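Local coordinates for protein lysyl oxidase (PDB 1W7C) that probably oxidises primary amines, using a copper ion and a protein-derived topaquinone cofactor, at residues Y408-H413 with T422-L427; Y418-Q423 with Q692-Y697. All coordinates share one frame; numbering follows the deposited sequence.

Contact 1: Y408-H413 with T422-L427; sequences YSLLRH and TQNPTL
The antiparallel beta hairpin of strands 411-415 and 418-433 opens at its base here, where L411 and T422 form a hydrogen-bonded pair in the copper amine oxidase enzyme domain. T422 N gives L411 O a nearly straight bond of 3.1 Å (173° at the hydrogen). L410 N gives T422 O a more bent bond of 2.8 Å; L410 still belongs to the loop before the strand. The same oxygen has S409 CB beside it at 3.2 Å, and a small side chain suits that spot.

On the face shared by L411 and T422, the leucine sets CD1 beside T422 OG1, the hydroxyl that bonds R687 NH2. The threonine's methyl, CG2, turns instead to L410 CB, so the residue offers a polar branch to the arginine and an apolar one to the leucine. L410 lays CD1 against N424 OD1 at 3.7 Å, the two side chains crossing at about a right angle.

N424 fills the place where the strands part. With CG anti to the backbone N (chi1 -163°), its amide extends to Y408, whose ring also makes a cation-pi contact with R457 of the second subunit. Ring and amide planes are steeply inclined, 77° apart. N424 ND2 makes a weak bond to Y408 O at 3.4 Å. The same nitrogen sits 3.0 Å above the tyrosine ring plane, offset toward the rim near Y408 CZ.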
loop_
_atom_site.group_PDB
_atom_site.type_symbol
_atom_site.label_atom_id
_atom_site.label_comp_id
_atom_site.label_asym_id
_atom_site.label_seq_id
_atom_site.Cartn_x
_atom_site.Cartn_y
_atom_site.Cartn_z
ATOM N N TYR A 408 5.342 -12.109 -2.318
ATOM C CA TYR A 408 5.250 -12.085 -3.784
ATOM C C TYR A 408 6.692 -11.981 -4.315
ATOM O O TYR A 408 7.573 -11.370 -3.666
ATOM C CB TYR A 408 4.388 -10.902 -4.274
ATOM C CG TYR A 408 5.013 -9.583 -3.955
ATOM C CD1 TYR A 408 4.933 -9.033 -2.685
ATOM C CD2 TYR A 408 5.699 -8.868 -4.926
ATOM C CE1 TYR A 408 5.531 -7.813 -2.381
ATOM C CE2 TYR A 408 6.285 -7.652 -4.639
ATOM C CZ TYR A 408 6.218 -7.129 -3.371
ATOM O OH TYR A 408 6.894 -5.968 -3.099
ATOM N N SER A 409 6.913 -12.569 -5.476
ATOM C CA SER A 409 8.220 -12.503 -6.106
ATOM C C SER A 409 8.539 -11.086 -6.606
ATOM O O SER A 409 7.642 -10.267 -6.789
ATOM C CB SER A 409 8.346 -13.599 -7.203
ATOM O OG SER A 409 7.904 -13.089 -8.433
ATOM N N LEU A 410 9.819 -10.773 -6.798
ATOM C CA LEU A 410 10.171 -9.424 -7.247
ATOM C C LEU A 410 9.757 -9.216 -8.696
ATOM O O LEU A 410 9.313 -8.140 -9.059
ATOM C CB LEU A 410 11.670 -9.155 -7.031
ATOM C CG LEU A 410 12.140 -7.737 -7.414
ATOM C CD1 LEU A 410 11.384 -6.662 -6.654
ATOM C CD2 LEU A 410 13.626 -7.654 -7.117
ATOM N N LEU A 411 9.940 -10.247 -9.517
ATOM C CA LEU A 411 9.487 -10.229 -10.907
ATOM C C LEU A 411 9.374 -11.665 -11.411
ATOM O O LEU A 411 9.792 -12.610 -10.740
ATOM C CB LEU A 411 10.387 -9.361 -11.800
ATOM C CG LEU A 411 11.806 -9.804 -12.099
ATOM C CD1 LEU A 411 11.884 -11.034 -12.995
ATOM C CD2 LEU A 411 12.594 -8.686 -12.750
ATOM N N ARG A 412 8.745 -11.814 -12.566
ATOM C CA ARG A 412 8.741 -13.094 -13.243
ATOM C C ARG A 412 8.360 -12.920 -14.697
ATOM O O ARG A 412 7.747 -11.911 -15.066
ATOM C CB ARG A 412 7.693 -14.046 -12.608
ATOM C CG ARG A 412 6.258 -13.697 -13.053
ATOM C CD ARG A 412 5.144 -14.539 -12.433
ATOM N NE ARG A 412 5.458 -15.971 -12.367
ATOM C CZ ARG A 412 5.540 -16.780 -13.407
ATOM N NH1 ARG A 412 5.336 -16.307 -14.622
ATOM N NH2 ARG A 412 5.872 -18.063 -13.215
ATOM N N HIS A 413 8.646 -13.969 -15.476
ATOM C CA HIS A 413 7.979 -14.140 -16.750
ATOM C C HIS A 413 7.968 -15.601 -17.169
ATOM O O HIS A 413 8.947 -16.300 -16.982
ATOM C CB HIS A 413 8.582 -13.251 -17.871
ATOM C CG HIS A 413 7.818 -13.316 -19.152
ATOM N ND1 HIS A 413 6.492 -12.954 -19.245
ATOM C CD2 HIS A 413 8.185 -13.731 -20.391
ATOM C CE1 HIS A 413 6.085 -13.120 -20.489
ATOM N NE2 HIS A 413 7.089 -13.603 -21.204
ATOM N N THR A 422 12.267 -14.230 -9.902
ATOM C CA THR A 422 13.197 -13.699 -8.926
ATOM C C THR A 422 12.478 -13.511 -7.610
ATOM O O THR A 422 11.410 -12.927 -7.569
ATOM C CB THR A 422 13.740 -12.349 -9.407
ATOM O OG1 THR A 422 14.511 -12.562 -10.599
ATOM C CG2 THR A 422 14.690 -11.761 -8.356
ATOM N N GLN A 423 13.049 -14.043 -6.548
ATOM C CA GLN A 423 12.538 -13.866 -5.187
ATOM C C GLN A 423 12.691 -12.419 -4.733
ATOM O O GLN A 423 13.406 -11.623 -5.332
ATOM C CB GLN A 423 13.231 -14.820 -4.197
ATOM C CG GLN A 423 13.107 -16.259 -4.541
ATOM C CD GLN A 423 13.822 -17.103 -3.532
ATOM O OE1 GLN A 423 15.003 -17.345 -3.678
ATOM N NE2 GLN A 423 13.130 -17.522 -2.493
ATOM N N ASN A 424 12.026 -12.104 -3.637
ATOM C CA ASN A 424 11.944 -10.729 -3.126
ATOM C C ASN A 424 12.300 -10.651 -1.632
ATOM O O ASN A 424 11.485 -10.292 -0.816
ATOM C CB ASN A 424 10.516 -10.220 -3.360
ATOM C CG ASN A 424 10.350 -8.729 -3.280
ATOM O OD1 ASN A 424 11.303 -7.946 -3.205
ATOM N ND2 ASN A 424 9.078 -8.305 -3.362
ATOM N N PRO A 425 13.548 -10.942 -1.302
ATOM C CA PRO A 425 14.055 -10.656 0.046
ATOM C C PRO A 425 14.283 -9.169 0.205
ATOM O O PRO A 425 14.702 -8.497 -0.724
ATOM C CB PRO A 425 15.386 -11.383 0.075
ATOM C CG PRO A 425 15.854 -11.272 -1.359
ATOM C CD PRO A 425 14.604 -11.501 -2.169
ATOM N N THR A 426 13.979 -8.656 1.385
ATOM C CA THR A 426 14.134 -7.223 1.686
ATOM C C THR A 426 14.851 -7.054 3.019
ATOM O O THR A 426 14.689 -7.870 3.937
ATOM C CB THR A 426 12.797 -6.482 1.759
ATOM O OG1 THR A 426 11.965 -7.119 2.734
ATOM C CG2 THR A 426 12.110 -6.498 0.420
ATOM N N LEU A 427 15.654 -6.014 3.116
ATOM C CA LEU A 427 16.185 -5.602 4.421
ATOM C C LEU A 427 15.172 -4.674 5.083
ATOM O O LEU A 427 14.607 -3.818 4.439
ATOM C CB LEU A 427 17.512 -4.855 4.291
ATOM C CG LEU A 427 18.228 -4.580 5.596
ATOM C CD1 LEU A 427 18.774 -5.893 6.163
ATOM C CD2 LEU A 427 19.341 -3.592 5.427
#

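Contact 2: Y418-Q423 with Q692-Y697; sequences YSAITQ and QVFYTY
Y418 and F694 meet obliquely on one face of an antiparallel strand pair, their ring centroids 5.8 Å apart and planes at 45°. The extended first torsion of F694 (chi1 -176°) swings its ring toward the neighbouring strand: CE2 comes within 3.7 Å of Y418 CB, and CD2 has the methyl of A420 at the ring's edge. Alanine suits a site beside so broad a ring. Replacing F694 with an alanine would probably open a gap beside Y418 CB and the A420 methyl and leave the tyrosine ring less firmly placed.

Further along this face, T422 and Q692 lie side by side, with T422 OG1 3.6 Å from Q692 CB. On the other face the beta-branched I421 and V693 pack CB to CG1 at 3.9 Å, while the Y695 ring turns its edge to S419 N, in plane.

Four backbone bonds hold the register, two each in the S419-Y695 and I421-V693 pairs; Y695 N to S419 O is 2.9 Å and nearly straight. Y418 OH bonds N199 O of the second subunit, and S419 OG bonds Y728 OH there. At this end, residues 418-422 run between strand 411-415 and strand 692-697, which pairs in turn with strand 704-707.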
loop_
_atom_site.group_PDB
_atom_site.type_symbol
_atom_site.label_atom_id
_atom_site.label_comp_id
_atom_site.label_asym_id
_atom_site.label_seq_id
_atom_site.Cartn_x
_atom_site.Cartn_y
_atom_site.Cartn_z
ATOM N N TYR A 418 10.241 -21.221 -21.190
ATOM C CA TYR A 418 10.939 -20.999 -19.926
ATOM C C TYR A 418 10.062 -20.269 -18.927
ATOM O O TYR A 418 9.047 -19.664 -19.290
ATOM C CB TYR A 418 12.216 -20.173 -20.144
ATOM C CG TYR A 418 11.988 -18.697 -20.505
ATOM C CD1 TYR A 418 11.793 -17.716 -19.519
ATOM C CD2 TYR A 418 11.978 -18.285 -21.836
ATOM C CE1 TYR A 418 11.585 -16.407 -19.869
ATOM C CE2 TYR A 418 11.770 -16.944 -22.193
ATOM C CZ TYR A 418 11.578 -16.005 -21.194
ATOM O OH TYR A 418 11.383 -14.666 -21.491
ATOM N N SER A 419 10.436 -20.397 -17.649
ATOM C CA SER A 419 9.917 -19.514 -16.623
ATOM C C SER A 419 11.071 -18.975 -15.827
ATOM O O SER A 419 11.946 -19.741 -15.418
ATOM C CB SER A 419 8.959 -20.246 -15.686
ATOM O OG SER A 419 7.748 -20.556 -16.321
ATOM N N ALA A 420 11.080 -17.668 -15.636
ATOM C CA ALA A 420 12.146 -16.994 -14.913
ATOM C C ALA A 420 11.491 -16.225 -13.772
ATOM O O ALA A 420 10.603 -15.437 -13.997
ATOM C CB ALA A 420 12.874 -16.050 -15.854
ATOM N N ILE A 421 11.844 -16.531 -12.535
ATOM C CA ILE A 421 11.252 -15.881 -11.363
ATOM C C ILE A 421 12.369 -15.449 -10.409
ATOM O O ILE A 421 13.261 -16.240 -10.127
ATOM C CB ILE A 421 10.250 -16.844 -10.584
ATOM C CG1 ILE A 421 9.289 -17.570 -11.526
ATOM C CG2 ILE A 421 9.502 -16.063 -9.504
ATOM C CD1 ILE A 421 8.619 -18.695 -10.903
ATOM N N THR A 422 12.267 -14.230 -9.902
ATOM C CA THR A 422 13.197 -13.699 -8.926
ATOM C C THR A 422 12.478 -13.511 -7.610
ATOM O O THR A 422 11.410 -12.927 -7.569
ATOM C CB THR A 422 13.740 -12.349 -9.407
ATOM O OG1 THR A 422 14.511 -12.562 -10.599
ATOM C CG2 THR A 422 14.690 -11.761 -8.356
ATOM N N GLN A 423 13.049 -14.043 -6.548
ATOM C CA GLN A 423 12.538 -13.866 -5.187
ATOM C C GLN A 423 12.691 -12.419 -4.733
ATOM O O GLN A 423 13.406 -11.623 -5.332
ATOM C CB GLN A 423 13.231 -14.820 -4.197
ATOM C CG GLN A 423 13.107 -16.259 -4.541
ATOM C CD GLN A 423 13.822 -17.103 -3.532
ATOM O OE1 GLN A 423 15.003 -17.345 -3.678
ATOM N NE2 GLN A 423 13.130 -17.522 -2.493
ATOM N N GLN A 692 16.980 -16.471 -7.547
ATOM C CA GLN A 692 16.089 -16.578 -8.697
ATOM C C GLN A 692 16.168 -17.988 -9.262
ATOM O O GLN A 692 17.068 -18.759 -8.870
ATOM C CB GLN A 692 16.403 -15.487 -9.734
ATOM C CG GLN A 692 17.800 -15.439 -10.265
ATOM C CD GLN A 692 17.936 -14.376 -11.351
ATOM O OE1 GLN A 692 17.393 -14.532 -12.434
ATOM N NE2 GLN A 692 18.715 -13.328 -11.080
ATOM N N VAL A 693 15.226 -18.317 -10.148
ATOM C CA VAL A 693 15.174 -19.625 -10.811
ATOM C C VAL A 693 14.991 -19.367 -12.300
ATOM O O VAL A 693 14.315 -18.424 -12.703
ATOM C CB VAL A 693 14.032 -20.531 -10.243
ATOM C CG1 VAL A 693 12.658 -19.921 -10.462
ATOM C CG2 VAL A 693 14.101 -21.932 -10.826
ATOM N N PHE A 694 15.595 -20.246 -13.090
ATOM C CA PHE A 694 15.409 -20.274 -14.528
ATOM C C PHE A 694 15.078 -21.697 -14.895
ATOM O O PHE A 694 15.912 -22.574 -14.811
ATOM C CB PHE A 694 16.658 -19.766 -15.248
ATOM C CG PHE A 694 16.521 -19.662 -16.741
ATOM C CD1 PHE A 694 17.440 -20.282 -17.592
ATOM C CD2 PHE A 694 15.512 -18.910 -17.308
ATOM C CE1 PHE A 694 17.325 -20.166 -18.966
ATOM C CE2 PHE A 694 15.389 -18.801 -18.699
ATOM C CZ PHE A 694 16.298 -19.414 -19.520
ATOM N N TYR A 695 13.824 -21.900 -15.244
ATOM C CA TYR A 695 13.281 -23.188 -15.652
ATOM C C TYR A 695 13.186 -23.179 -17.166
ATOM O O TYR A 695 12.694 -22.211 -17.748
ATOM C CB TYR A 695 11.857 -23.335 -15.071
ATOM C CG TYR A 695 11.070 -24.459 -15.713
ATOM C CD1 TYR A 695 10.319 -24.250 -16.877
ATOM C CD2 TYR A 695 11.065 -25.714 -15.142
ATOM C CE1 TYR A 695 9.635 -25.276 -17.474
ATOM C CE2 TYR A 695 10.369 -26.780 -15.723
ATOM C CZ TYR A 695 9.640 -26.532 -16.885
ATOM O OH TYR A 695 8.944 -27.561 -17.470
ATOM N N THR A 696 13.640 -24.251 -17.803
ATOM C CA THR A 696 13.447 -24.417 -19.228
ATOM C C THR A 696 12.862 -25.755 -19.547
ATOM O O THR A 696 13.137 -26.731 -18.858
ATOM C CB THR A 696 14.765 -24.260 -19.984
ATOM O OG1 THR A 696 15.747 -25.148 -19.449
ATOM C CG2 THR A 696 15.339 -22.841 -19.806
ATOM N N TYR A 697 12.098 -25.783 -20.639
ATOM C CA TYR A 697 11.533 -27.023 -21.139
ATOM C C TYR A 697 11.989 -27.201 -22.576
ATOM O O TYR A 697 11.926 -26.274 -23.364
ATOM C CB TYR A 697 10.008 -26.995 -21.053
ATOM C CG TYR A 697 9.329 -28.235 -21.606
ATOM C CD1 TYR A 697 9.059 -29.324 -20.787
ATOM C CD2 TYR A 697 8.956 -28.316 -22.948
ATOM C CE1 TYR A 697 8.428 -30.462 -21.281
ATOM C CE2 TYR A 697 8.327 -29.448 -23.454
ATOM C CZ TYR A 697 8.065 -30.515 -22.613
ATOM O OH TYR A 697 7.448 -31.638 -23.107
#

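Overall arrangement
Contacts 1 and 2 share T422 and Q423 and lie on opposite edges of the 418-422 end of strand 418-433, their centres about 12 Å apart. Contact 1 ties that strand to its hairpin partner, nearby in sequence; contact 2 adds strand 692-697, brought in from 269 residues away. They meet directly where H413 N probably bonds A420 O at 2.9 Å and where H413 CD2 packs on Y418 OH at 3.5 Å. Both lie away from the copper, topaquinone and calcium sites, and both touch the second subunit. R412 and H413 each reach D439 of that subunit, the residue next to its topaquinone, so the hairpin approaches the chain segment that carries the neighbour's cofactor.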